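Local structure of bromo domain-containing protein (Trypanosoma brucei brucei, 5KO4) at residues A[51-54]-A[58-61]; A[75-80]-A[85-90]. The protein is a trypanosome bromodomain protein of unknown function whose bromodomain probably binds acetylated lysine, as in relatives of this family. All blocks are in the same frame, centred on the assembly; numbering follows the deposited sequence.

How the contacts relate
Both contacts belong to the same bromodomain but lie on opposite sides of the chain's centre. Their own centres are about 24 Å apart, and they do not touch. Helix 62-80 is common to both surroundings. Contact 1 is partly buried. It ties the end of helix 47-55 to the loop that leads into helix 62-80, and D68 on that helix backs it. Contact 2 is buried. It pairs the end of helix 62-80 with the start of helix 85-104. Contact 1 mixes a backbone hydrogen bond, a loose salt bridge and a tyrosine ring. Contact 2 has no hydrogen bond across it. It packs C76, S87 and A90 with the Y77 ring, and the N80 amide against F86.

Contact 1 of 2, residues A[51-54]-A[58-61]; sequences KARL and EYTS
The Y59 ring crosses the R53 side chain at about a right angle, and its plane is turned 70° from the guanidinium plane. R53 meets it with its aliphatic part. R53 CB comes in obliquely, 3.5 Å from Y59 CE2, and R53 CD lies 3.5 Å from Y59 OH. L54 also approaches the ring obliquely, with its CD2 3.8 Å from Y59 CD2. The E58 carboxylate is inclined 44° to the guanidinium. Its OE1 rests 3.4 Å from R53 CG and 3.6 Å from R53 NE. This oxygen stands well out of the guanidinium plane, and the salt bridge is one of charge alone. The stronger polar partner is D68 on helix 62-80. Its OD2 bridges to R53 NH1 and is also hydrogen-bonded to Y59 OH, which helps fix both groups. The R53 chain is extended from CG to NE and carries the guanidinium past the tyrosine. In the backbone, E58 N donates a nearly straight bond (169°) to R53 O, 2.9 Å away. The arrangement holds the AB loop, 56-61, between helices 47-55 and 62-80, two of the four main helices of the left-handed bromodomain bundle.

Contact 2 of 2, residues A[75-80]-A[85-90]; sequences NCYDYN and PFSTLA
N80 and F86 meet with their flat groups at a slant, the amide plane only 27° from the ring plane. N80 OD1 lies obliquely by the ring, 3.4 Å from F86 CD2. The amide nitrogen turns back to its own helix, where N80 ND2 donates to C76 O at 3.2 Å. That carbonyl also accepts N80 N, and the two donors reach it from opposite faces of its plane. Of the two, the ND2 bond alone involves the amide. It is bent (138°) and can only help to set the amide's rotation. N80 follows Y79 at the end of helix 62-80. It probably corresponds to the asparagine that binds acetyl-lysine in many bromodomains. F86 also packs on N80 of the second subunit.

C76 points its sulfur at the facing helix. SG is anti to the backbone N (chi1 176°), which sets it 3.6 Å from S87 OG and 3.7 Å from A90 CB. The Y77 ring starts from beside C76, and its far end comes in against S87 and A90. S87 OG sits at the ring edge, in plane, 3.5 Å from Y77 CD1. Y77 CE1 rests 3.6 Å from A90 CB. Y77 OH bonds to E94 OE1, and R91 makes a cation-pi contact with the ring. S87 OG lies within the contact, yet its hydrogen bonds go to R81 O and S84 OG.

The loop after helix 8-21 brings F27 onto C76. The two segments run antiparallel, axes 8.9 Å apart, where helices 62-80 and 85-104, successive in the four-helix bundle, are joined by loop 81-84.

Contact 1 of 2, residues A[51-54]-A[58-61]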
loop_
_atom_site.group_PDB
_atom_site.type_symbol
_atom_site.label_atom_id
_atom_site.label_comp_id
_atom_site.label_asym_id
_atom_site.label_seq_id
_atom_site.Cartn_x
_atom_site.Cartn_y
_atom_site.Cartn_z
ATOM N N LYS A 51 -17.501 9.316 0.771
ATOM C CA LYS A 51 -18.093 10.266 -0.168
ATOM C C LYS A 51 -19.463 9.758 -0.624
ATOM O O LYS A 51 -20.430 10.517 -0.646
ATOM C CB LYS A 51 -17.159 10.459 -1.375
ATOM C CG LYS A 51 -17.680 11.412 -2.442
ATOM C CD LYS A 51 -17.676 12.861 -1.974
ATOM C CE LYS A 51 -18.578 13.724 -2.813
ATOM N NZ LYS A 51 -18.240 13.661 -4.256
ATOM N N ALA A 52 -19.554 8.471 -0.960
ATOM C CA ALA A 52 -20.826 7.884 -1.408
ATOM C C ALA A 52 -21.883 7.947 -0.294
ATOM O O ALA A 52 -23.055 8.209 -0.552
ATOM C CB ALA A 52 -20.614 6.446 -1.847
ATOM N N ARG A 53 -21.462 7.755 0.960
ATOM C CA ARG A 53 -22.372 7.828 2.083
ATOM C C ARG A 53 -22.879 9.249 2.286
ATOM O O ARG A 53 -24.042 9.423 2.641
ATOM C CB ARG A 53 -21.689 7.296 3.351
ATOM C CG ARG A 53 -21.526 5.800 3.247
ATOM C CD ARG A 53 -20.838 5.166 4.411
ATOM N NE ARG A 53 -20.938 3.709 4.283
ATOM C CZ ARG A 53 -20.521 2.837 5.191
ATOM N NH1 ARG A 53 -19.978 3.258 6.324
ATOM N NH2 ARG A 53 -20.699 1.534 4.998
ATOM N N LEU A 54 -22.027 10.282 2.055
ATOM C CA LEU A 54 -22.492 11.668 2.132
ATOM C C LEU A 54 -23.538 11.916 1.055
ATOM O O LEU A 54 -24.596 12.481 1.332
ATOM C CB LEU A 54 -21.342 12.671 1.953
ATOM C CG LEU A 54 -20.462 12.913 3.149
ATOM C CD1 LEU A 54 -19.243 13.717 2.746
ATOM C CD2 LEU A 54 -21.196 13.675 4.234
ATOM N N GLU A 58 -26.430 8.951 4.238
ATOM C CA GLU A 58 -26.391 7.855 5.204
ATOM C C GLU A 58 -25.966 8.357 6.613
ATOM O O GLU A 58 -26.119 7.624 7.582
ATOM C CB GLU A 58 -25.460 6.744 4.729
ATOM C CG GLU A 58 -25.937 6.034 3.466
ATOM C CD GLU A 58 -25.082 4.835 3.078
ATOM O OE1 GLU A 58 -24.461 4.255 3.985
ATOM O OE2 GLU A 58 -24.942 4.543 1.863
ATOM N N TYR A 59 -25.455 9.594 6.722
ATOM C CA TYR A 59 -25.073 10.186 7.998
ATOM C C TYR A 59 -26.215 11.032 8.532
ATOM O O TYR A 59 -26.729 11.902 7.821
ATOM C CB TYR A 59 -23.808 11.027 7.819
ATOM C CG TYR A 59 -22.638 10.195 7.354
ATOM C CD1 TYR A 59 -22.162 9.141 8.118
ATOM C CD2 TYR A 59 -21.968 10.494 6.170
ATOM C CE1 TYR A 59 -21.106 8.351 7.683
ATOM C CE2 TYR A 59 -20.913 9.707 5.721
ATOM C CZ TYR A 59 -20.482 8.636 6.478
ATOM O OH TYR A 59 -19.416 7.877 6.057
ATOM N N THR A 60 -26.664 10.745 9.750
ATOM C CA THR A 60 -27.747 11.506 10.353
ATOM C C THR A 60 -27.235 12.409 11.451
ATOM O O THR A 60 -28.003 13.188 11.997
ATOM C CB THR A 60 -28.834 10.583 10.882
ATOM O OG1 THR A 60 -28.312 9.826 11.975
ATOM C CG2 THR A 60 -29.368 9.658 9.809
ATOM N N SER A 61 -25.932 12.348 11.738
ATOM C CA SER A 61 -25.314 13.229 12.706
ATOM C C SER A 61 -23.838 13.310 12.396
ATOM O O SER A 61 -23.286 12.426 11.732
ATOM C CB SER A 61 -25.520 12.697 14.115
ATOM O OG SER A 61 -24.631 11.624 14.358
#

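Contact 2 of 2, residues A[75-80]-A[85-90]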
loop_
_atom_site.group_PDB
_atom_site.type_symbol
_atom_site.label_atom_id
_atom_site.label_comp_id
_atom_site.label_asym_id
_atom_site.label_seq_id
_atom_site.Cartn_x
_atom_site.Cartn_y
_atom_site.Cartn_z
ATOM N N ASN A 75 -7.676 1.853 10.799
ATOM C CA ASN A 75 -7.415 0.633 10.033
ATOM C C ASN A 75 -6.004 0.646 9.471
ATOM O O ASN A 75 -5.332 -0.385 9.466
ATOM C CB ASN A 75 -8.416 0.479 8.891
ATOM C CG ASN A 75 -9.773 0.031 9.343
ATOM O OD1 ASN A 75 -9.963 -0.444 10.472
ATOM N ND2 ASN A 75 -10.750 0.133 8.447
ATOM N N CYS A 76 -5.523 1.809 9.058
ATOM C CA CYS A 76 -4.148 1.918 8.593
ATOM C C CYS A 76 -3.183 1.541 9.710
ATOM O O CYS A 76 -2.244 0.775 9.484
ATOM C CB CYS A 76 -3.864 3.319 8.085
ATOM S SG CYS A 76 -2.144 3.587 7.590
ATOM N N TYR A 77 -3.407 2.063 10.914
ATOM C CA TYR A 77 -2.499 1.752 12.011
ATOM C C TYR A 77 -2.531 0.282 12.325
ATOM O O TYR A 77 -1.485 -0.307 12.589
ATOM C CB TYR A 77 -2.821 2.568 13.269
ATOM C CG TYR A 77 -2.973 4.067 13.061
ATOM C CD1 TYR A 77 -2.296 4.724 12.038
ATOM C CD2 TYR A 77 -3.883 4.801 13.809
ATOM C CE1 TYR A 77 -2.500 6.085 11.791
ATOM C CE2 TYR A 77 -4.096 6.156 13.567
ATOM C CZ TYR A 77 -3.429 6.783 12.531
ATOM O OH TYR A 77 -3.643 8.117 12.265
ATOM N N ASP A 78 -3.699 -0.332 12.286
ATOM C CA ASP A 78 -3.816 -1.739 12.651
ATOM C C ASP A 78 -3.192 -2.649 11.592
ATOM O O ASP A 78 -2.571 -3.637 11.949
ATOM C CB ASP A 78 -5.286 -2.102 12.866
ATOM C CG ASP A 78 -5.911 -1.390 14.063
ATOM O OD1 ASP A 78 -5.177 -0.673 14.783
ATOM O OD2 ASP A 78 -7.137 -1.492 14.233
ATOM N N TYR A 79 -3.325 -2.321 10.313
ATOM C CA TYR A 79 -2.803 -3.166 9.249
ATOM C C TYR A 79 -1.289 -2.975 9.066
ATOM O O TYR A 79 -0.540 -3.949 8.962
ATOM C CB TYR A 79 -3.542 -2.850 7.939
ATOM C CG TYR A 79 -3.132 -3.727 6.781
ATOM C CD1 TYR A 79 -3.625 -5.018 6.656
ATOM C CD2 TYR A 79 -2.305 -3.243 5.776
ATOM C CE1 TYR A 79 -3.293 -5.813 5.566
ATOM C CE2 TYR A 79 -1.913 -4.047 4.718
ATOM C CZ TYR A 79 -2.432 -5.323 4.594
ATOM O OH TYR A 79 -2.042 -6.081 3.517
ATOM N N ASN A 80 -0.839 -1.722 8.997
ATOM C CA ASN A 80 0.571 -1.414 8.733
ATOM C C ASN A 80 1.421 -1.258 9.993
ATOM O O ASN A 80 2.646 -1.156 9.892
ATOM C CB ASN A 80 0.647 -0.125 7.947
ATOM C CG ASN A 80 -0.074 -0.230 6.625
ATOM O OD1 ASN A 80 0.364 -0.946 5.734
ATOM N ND2 ASN A 80 -1.233 0.437 6.488
ATOM N N PRO A 85 5.699 3.913 7.685
ATOM C CA PRO A 85 5.546 5.006 6.714
ATOM C C PRO A 85 4.093 5.205 6.234
ATOM O O PRO A 85 3.647 6.341 6.104
ATOM C CB PRO A 85 6.466 4.577 5.576
ATOM C CG PRO A 85 7.514 3.792 6.238
ATOM C CD PRO A 85 6.771 2.991 7.273
ATOM N N PHE A 86 3.317 4.125 6.023
ATOM C CA PHE A 86 1.917 4.342 5.657
ATOM C C PHE A 86 1.180 5.115 6.768
ATOM O O PHE A 86 0.380 6.022 6.503
ATOM C CB PHE A 86 1.200 3.013 5.417
ATOM C CG PHE A 86 1.425 2.419 4.050
ATOM C CD1 PHE A 86 0.881 3.007 2.927
ATOM C CD2 PHE A 86 2.169 1.257 3.891
ATOM C CE1 PHE A 86 1.061 2.438 1.666
ATOM C CE2 PHE A 86 2.342 0.690 2.633
ATOM C CZ PHE A 86 1.810 1.298 1.527
ATOM N N SER A 87 1.440 4.737 8.025
ATOM C CA SER A 87 0.784 5.360 9.154
ATOM C C SER A 87 1.225 6.823 9.345
ATOM O O SER A 87 0.462 7.591 9.889
ATOM C CB SER A 87 1.023 4.558 10.408
ATOM O OG SER A 87 0.326 3.332 10.255
ATOM N N THR A 88 2.439 7.218 8.884
ATOM C CA THR A 88 2.823 8.638 8.999
ATOM C C THR A 88 1.863 9.502 8.202
ATOM O O THR A 88 1.460 10.551 8.694
ATOM C CB THR A 88 4.283 8.934 8.584
ATOM O OG1 THR A 88 4.480 8.675 7.183
ATOM C CG2 THR A 88 5.278 8.159 9.386
ATOM N N LEU A 89 1.479 9.077 6.993
ATOM C CA LEU A 89 0.526 9.863 6.187
ATOM C C LEU A 89 -0.863 9.841 6.861
ATOM O O LEU A 89 -1.497 10.889 7.021
ATOM C CB LEU A 89 0.408 9.312 4.767
ATOM C CG LEU A 89 -0.681 9.980 3.910
ATOM C CD1 LEU A 89 -0.451 11.510 3.794
ATOM C CD2 LEU A 89 -0.776 9.320 2.544
ATOM N N ALA A 90 -1.322 8.670 7.296
ATOM C CA ALA A 90 -2.622 8.594 7.964
ATOM C C ALA A 90 -2.646 9.473 9.217
ATOM O O ALA A 90 -3.659 10.107 9.485
ATOM C CB ALA A 90 -2.947 7.156 8.339
#